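Local coordinates for GTPase-activating protein GYP1 (Saccharomyces cerevisiae, PDB 1FKM), which stimulates GTP hydrolysis by the Ypt/Rab GTPases Ypt1 and Ypt7, supplying an arginine and a glutamine finger in trans, at residues R39-I47 / P139-E147. Residues are numbered along the deposited sequence; the frame is centred on the assembly and turned at random.
Sequences RPVVWKLLI and PFFETFLTE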
ATOM      1  N   ARG A  39      -5.002  11.854  -6.968  1.00 20.44           N
ATOM      2  CA  ARG A  39      -4.858  10.686  -6.106  1.00 20.03           C
ATOM      3  C   ARG A  39      -5.504  10.737  -4.725  1.00 19.60           C
ATOM      4  O   ARG A  39      -6.180   9.788  -4.330  1.00 21.99           O
ATOM      5  CB  ARG A  39      -3.385  10.290  -5.960  1.00 23.29           C
ATOM      6  CG  ARG A  39      -2.846   9.561  -7.175  1.00 24.11           C
ATOM      7  CD  ARG A  39      -1.603   8.742  -6.838  1.00 23.87           C
ATOM      8  NE  ARG A  39      -1.150   7.975  -7.994  1.00 22.16           N
ATOM      9  CZ  ARG A  39      -0.139   8.324  -8.783  1.00 24.05           C
ATOM     10  NH1 ARG A  39       0.544   9.439  -8.549  1.00 25.18           N
ATOM     11  NH2 ARG A  39       0.186   7.556  -9.813  1.00 24.55           N
ATOM     12  N   PRO A  40      -5.301  11.823  -3.965  1.00 18.96           N
ATOM     13  CA  PRO A  40      -5.918  11.870  -2.636  1.00 20.90           C
ATOM     14  C   PRO A  40      -7.405  11.519  -2.660  1.00 22.44           C
ATOM     15  O   PRO A  40      -7.837  10.566  -2.010  1.00 22.05           O
ATOM     16  CB  PRO A  40      -5.666  13.310  -2.195  1.00 17.80           C
ATOM     17  CG  PRO A  40      -4.330  13.601  -2.823  1.00 17.27           C
ATOM     18  CD  PRO A  40      -4.515  13.043  -4.217  1.00 17.22           C
ATOM     19  N   VAL A  41      -8.176  12.284  -3.425  1.00 21.02           N
ATOM     20  CA  VAL A  41      -9.612  12.049  -3.521  1.00 20.24           C
ATOM     21  C   VAL A  41      -9.973  10.688  -4.112  1.00 18.87           C
ATOM     22  O   VAL A  41     -10.781   9.953  -3.540  1.00 19.30           O
ATOM     23  CB  VAL A  41     -10.294  13.145  -4.359  1.00 24.99           C
ATOM     24  CG1 VAL A  41     -11.743  12.770  -4.636  1.00 27.31           C
ATOM     25  CG2 VAL A  41     -10.240  14.468  -3.607  1.00 30.36           C
ATOM     26  N   VAL A  42      -9.367  10.344  -5.243  1.00 16.21           N
ATOM     27  CA  VAL A  42      -9.676   9.080  -5.904  1.00 16.53           C
ATOM     28  C   VAL A  42      -9.326   7.857  -5.070  1.00 14.97           C
ATOM     29  O   VAL A  42     -10.087   6.895  -5.046  1.00 15.68           O
ATOM     30  CB  VAL A  42      -8.987   8.989  -7.290  1.00 17.23           C
ATOM     31  CG1 VAL A  42      -9.320   7.655  -7.953  1.00 17.14           C
ATOM     32  CG2 VAL A  42      -9.466  10.141  -8.175  1.00 17.20           C
ATOM     33  N   TRP A  43      -8.182   7.875  -4.388  1.00 17.77           N
ATOM     34  CA  TRP A  43      -7.819   6.741  -3.547  1.00 18.00           C
ATOM     35  C   TRP A  43      -8.849   6.560  -2.424  1.00 17.93           C
ATOM     36  O   TRP A  43      -9.237   5.437  -2.100  1.00 18.54           O
ATOM     37  CB  TRP A  43      -6.430   6.942  -2.939  1.00 18.70           C
ATOM     38  CG  TRP A  43      -5.304   6.505  -3.824  1.00 19.07           C
ATOM     39  CD1 TRP A  43      -5.293   6.470  -5.199  1.00 19.15           C
ATOM     40  CD2 TRP A  43      -3.997   6.097  -3.401  1.00 19.58           C
ATOM     41  NE1 TRP A  43      -4.051   6.066  -5.650  1.00 21.50           N
ATOM     42  CE2 TRP A  43      -3.240   5.832  -4.568  1.00 19.94           C
ATOM     43  CE3 TRP A  43      -3.391   5.930  -2.147  1.00 18.43           C
ATOM     44  CZ2 TRP A  43      -1.910   5.412  -4.518  1.00 19.23           C
ATOM     45  CZ3 TRP A  43      -2.059   5.510  -2.097  1.00 18.97           C
ATOM     46  CH2 TRP A  43      -1.339   5.257  -3.274  1.00 19.26           C
ATOM     47  N   LYS A  44      -9.287   7.661  -1.827  1.00 15.84           N
ATOM     48  CA  LYS A  44     -10.269   7.580  -0.746  1.00 16.23           C
ATOM     49  C   LYS A  44     -11.609   7.060  -1.256  1.00 17.52           C
ATOM     50  O   LYS A  44     -12.304   6.324  -0.552  1.00 17.72           O
ATOM     51  CB  LYS A  44     -10.434   8.943  -0.079  1.00 14.68           C
ATOM     52  CG  LYS A  44      -9.158   9.419   0.619  1.00 15.79           C
ATOM     53  CD  LYS A  44      -9.310  10.816   1.202  1.00 18.39           C
ATOM     54  CE  LYS A  44      -7.958  11.361   1.676  1.00 21.35           C
ATOM     55  NZ  LYS A  44      -8.054  12.774   2.144  1.00 24.13           N
ATOM     56  N   LEU A  45     -11.965   7.422  -2.485  1.00 19.36           N
ATOM     57  CA  LEU A  45     -13.220   6.948  -3.068  1.00 20.14           C
ATOM     58  C   LEU A  45     -13.129   5.462  -3.418  1.00 20.29           C
ATOM     59  O   LEU A  45     -14.033   4.688  -3.113  1.00 20.49           O
ATOM     60  CB  LEU A  45     -13.567   7.745  -4.333  1.00 21.56           C
ATOM     61  CG  LEU A  45     -14.056   9.189  -4.159  1.00 22.87           C
ATOM     62  CD1 LEU A  45     -14.029   9.909  -5.504  1.00 20.80           C
ATOM     63  CD2 LEU A  45     -15.471   9.179  -3.573  1.00 23.24           C
ATOM     64  N   LEU A  46     -12.025   5.056  -4.040  1.00 18.44           N
ATOM     65  CA  LEU A  46     -11.869   3.660  -4.441  1.00 20.21           C
ATOM     66  C   LEU A  46     -11.771   2.667  -3.290  1.00 21.31           C
ATOM     67  O   LEU A  46     -12.255   1.540  -3.398  1.00 22.14           O
ATOM     68  CB  LEU A  46     -10.643   3.505  -5.348  1.00 20.65           C
ATOM     69  CG  LEU A  46     -10.732   4.206  -6.707  1.00 21.23           C
ATOM     70  CD1 LEU A  46      -9.393   4.087  -7.440  1.00 24.17           C
ATOM     71  CD2 LEU A  46     -11.863   3.588  -7.529  1.00 24.24           C
ATOM     72  N   ILE A  47     -11.153   3.074  -2.189  1.00 22.69           N
ATOM     73  CA  ILE A  47     -10.997   2.172  -1.054  1.00 24.05           C
ATOM     74  C   ILE A  47     -12.257   2.102  -0.185  1.00 24.93           C
ATOM     75  O   ILE A  47     -12.330   1.313   0.763  1.00 26.87           O
ATOM     76  CB  ILE A  47      -9.764   2.572  -0.196  1.00 26.44           C
ATOM     77  CG1 ILE A  47      -9.304   1.368   0.630  1.00 28.20           C
ATOM     78  CG2 ILE A  47     -10.099   3.762   0.704  1.00 26.19           C
ATOM     79  CD1 ILE A  47      -8.006   1.597   1.363  1.00 32.05           C
ATOM     80  N   PRO A 139       2.356   4.564   1.857  1.00 20.22           N
ATOM     81  CA  PRO A 139       1.876   5.075   0.564  1.00 19.91           C
ATOM     82  C   PRO A 139       0.634   5.950   0.752  1.00 19.54           C
ATOM     83  O   PRO A 139       0.444   6.941   0.041  1.00 18.98           O
ATOM     84  CB  PRO A 139       1.571   3.801  -0.229  1.00 22.99           C
ATOM     85  CG  PRO A 139       2.586   2.823   0.326  1.00 22.89           C
ATOM     86  CD  PRO A 139       2.504   3.099   1.818  1.00 22.37           C
ATOM     87  N   PHE A 140      -0.213   5.573   1.709  1.00 17.96           N
ATOM     88  CA  PHE A 140      -1.422   6.339   2.014  1.00 17.19           C
ATOM     89  C   PHE A 140      -1.033   7.679   2.625  1.00 18.03           C
ATOM     90  O   PHE A 140      -1.516   8.726   2.201  1.00 17.51           O
ATOM     91  CB  PHE A 140      -2.296   5.603   3.038  1.00 19.62           C
ATOM     92  CG  PHE A 140      -3.105   4.478   2.463  1.00 23.51           C
ATOM     93  CD1 PHE A 140      -3.936   4.688   1.369  1.00 24.69           C
ATOM     94  CD2 PHE A 140      -3.051   3.210   3.031  1.00 25.96           C
ATOM     95  CE1 PHE A 140      -4.703   3.652   0.849  1.00 26.98           C
ATOM     96  CE2 PHE A 140      -3.815   2.166   2.517  1.00 28.34           C
ATOM     97  CZ  PHE A 140      -4.641   2.387   1.426  1.00 27.73           C
ATOM     98  N   PHE A 141      -0.168   7.619   3.637  1.00 15.12           N
ATOM     99  CA  PHE A 141       0.280   8.816   4.351  1.00 15.69           C
ATOM    100  C   PHE A 141       0.871   9.831   3.395  1.00 16.02           C
ATOM    101  O   PHE A 141       0.463  10.990   3.378  1.00 15.17           O
ATOM    102  CB  PHE A 141       1.331   8.456   5.416  1.00 17.92           C
ATOM    103  CG  PHE A 141       1.758   9.625   6.265  1.00 20.78           C
ATOM    104  CD1 PHE A 141       0.935  10.103   7.280  1.00 21.73           C
ATOM    105  CD2 PHE A 141       2.961  10.278   6.017  1.00 21.92           C
ATOM    106  CE1 PHE A 141       1.301  11.216   8.036  1.00 23.05           C
ATOM    107  CE2 PHE A 141       3.336  11.395   6.770  1.00 22.25           C
ATOM    108  CZ  PHE A 141       2.508  11.866   7.776  1.00 20.98           C
ATOM    109  N   GLU A 142       1.835   9.380   2.604  1.00 19.27           N
ATOM    110  CA  GLU A 142       2.522  10.235   1.644  1.00 20.22           C
ATOM    111  C   GLU A 142       1.592  10.802   0.571  1.00 20.38           C
ATOM    112  O   GLU A 142       1.648  11.988   0.264  1.00 20.14           O
ATOM    113  CB  GLU A 142       3.666   9.441   1.008  1.00 26.34           C
ATOM    114  CG  GLU A 142       4.428  10.169  -0.056  1.00 30.55           C
ATOM    115  CD  GLU A 142       5.719   9.455  -0.413  1.00 30.82           C
ATOM    116  OE1 GLU A 142       6.292   8.762   0.465  1.00 30.69           O
ATOM    117  OE2 GLU A 142       6.160   9.603  -1.565  1.00 30.77           O
ATOM    118  N   THR A 143       0.735   9.960   0.002  1.00 16.49           N
ATOM    119  CA  THR A 143      -0.202  10.421  -1.020  1.00 17.55           C
ATOM    120  C   THR A 143      -1.222  11.416  -0.454  1.00 15.35           C
ATOM    121  O   THR A 143      -1.522  12.444  -1.074  1.00 16.87           O
ATOM    122  CB  THR A 143      -0.946   9.228  -1.650  1.00 20.27           C
ATOM    123  OG1 THR A 143       0.008   8.371  -2.289  1.00 20.75           O
ATOM    124  CG2 THR A 143      -1.960   9.702  -2.680  1.00 24.42           C
ATOM    125  N   PHE A 144      -1.759  11.128   0.724  1.00 17.82           N
ATOM    126  CA  PHE A 144      -2.729  12.039   1.322  1.00 17.47           C
ATOM    127  C   PHE A 144      -2.075  13.366   1.706  1.00 18.33           C
ATOM    128  O   PHE A 144      -2.731  14.405   1.736  1.00 17.19           O
ATOM    129  CB  PHE A 144      -3.378  11.381   2.537  1.00 18.29           C
ATOM    130  CG  PHE A 144      -4.247  10.211   2.186  1.00 16.52           C
ATOM    131  CD1 PHE A 144      -4.533   9.916   0.854  1.00 17.51           C
ATOM    132  CD2 PHE A 144      -4.780   9.397   3.182  1.00 17.82           C
ATOM    133  CE1 PHE A 144      -5.335   8.824   0.516  1.00 18.65           C
ATOM    134  CE2 PHE A 144      -5.579   8.310   2.855  1.00 17.86           C
ATOM    135  CZ  PHE A 144      -5.856   8.020   1.520  1.00 17.78           C
ATOM    136  N   LEU A 145      -0.777  13.325   1.991  1.00 17.39           N
ATOM    137  CA  LEU A 145      -0.029  14.528   2.345  1.00 21.15           C
ATOM    138  C   LEU A 145       0.023  15.494   1.165  1.00 20.34           C
ATOM    139  O   LEU A 145       0.019  16.702   1.362  1.00 19.59           O
ATOM    140  CB  LEU A 145       1.418  14.182   2.715  1.00 27.50           C
ATOM    141  CG  LEU A 145       1.945  14.257   4.146  1.00 33.22           C
ATOM    142  CD1 LEU A 145       3.441  13.944   4.120  1.00 32.69           C
ATOM    143  CD2 LEU A 145       1.711  15.643   4.740  1.00 31.83           C
ATOM    144  N   THR A 146       0.081  14.966  -0.058  1.00 21.10           N
ATOM    145  CA  THR A 146       0.186  15.828  -1.235  1.00 20.91           C
ATOM    146  C   THR A 146      -0.987  16.774  -1.409  1.00 21.66           C
ATOM    147  O   THR A 146      -0.856  17.808  -2.054  1.00 23.45           O
ATOM    148  CB  THR A 146       0.377  15.019  -2.559  1.00 19.26           C
ATOM    149  OG1 THR A 146      -0.789  14.232  -2.836  1.00 18.57           O
ATOM    150  CG2 THR A 146       1.597  14.108  -2.452  1.00 18.03           C
ATOM    151  N   GLU A 147      -2.131  16.425  -0.837  1.00 21.43           N
ATOM    152  CA  GLU A 147      -3.310  17.276  -0.949  1.00 23.01           C
ATOM    153  C   GLU A 147      -3.119  18.606  -0.215  1.00 22.25           C
ATOM    154  O   GLU A 147      -3.833  19.568  -0.481  1.00 22.48           O
ATOM    155  CB  GLU A 147      -4.535  16.561  -0.375  1.00 27.69           C
ATOM    156  CG  GLU A 147      -5.850  17.184  -0.804  1.00 33.39           C
ATOM    157  CD  GLU A 147      -7.055  16.417  -0.300  1.00 35.79           C
ATOM    158  OE1 GLU A 147      -6.977  15.822   0.795  1.00 36.58           O
ATOM    159  OE2 GLU A 147      -8.088  16.420  -0.998  1.00 39.43           O
TER
HETATM  160  O   HOH W   1      -5.465  14.171   2.135  1.00 26.73           O
HETATM  161  O   HOH W   2      -9.343  14.174   0.053  1.00 39.79           O
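Trp43 lies across Thr143, which meets one face of its indole. The methyl CG2 of Thr143 sits 4.1 Å from the centroid of the six-membered ring of Trp43, a CH-pi contact. The Thr143 hydroxyl is turned back along its own helix and bonds Pro139 O, with OG1 to O 2.8 Å and the donor tilted from the carbonyl plane. That carbonyl also accepts from Thr143 N. Phe140 meets the indole obliquely, planes at 90°, and Ile47 CD1 reaches Phe140 CZ at 3.5 Å. Trp43 NE1 bonds Asp255 of helix 247-261, which also pairs with Arg39.

Pro40 packs its ring against the end of 139-147. Its CG lies 3.5 Å from Thr143 O, a carbonyl already bonded by Thr146 OG1, and its CB and CG touch Glu147 CB.

Phe144 is covered by Lys44. The Lys44 chain is extended beyond CG and lays CE 3.7 Å above the centre of the Phe144 ring. NZ continues to a cation-pi contact, 15° off the ring normal. It then forms a long salt bridge, Lys44 NZ to Glu147 OE1 at 3.5 Å, backed by two bridging waters, and pairs also with Asp177. An alanine in place of Phe144 would probably leave the Lys44 methylenes without their aromatic floor and NZ less firmly placed beside Glu147.

The axes of 39-46 and 139-145 come within 9.0 Å, with 135° between their N-to-C directions. This is a buried helix-helix interface of the all-helical TBC Rab-GAP domain, away from the two catalytic fingers.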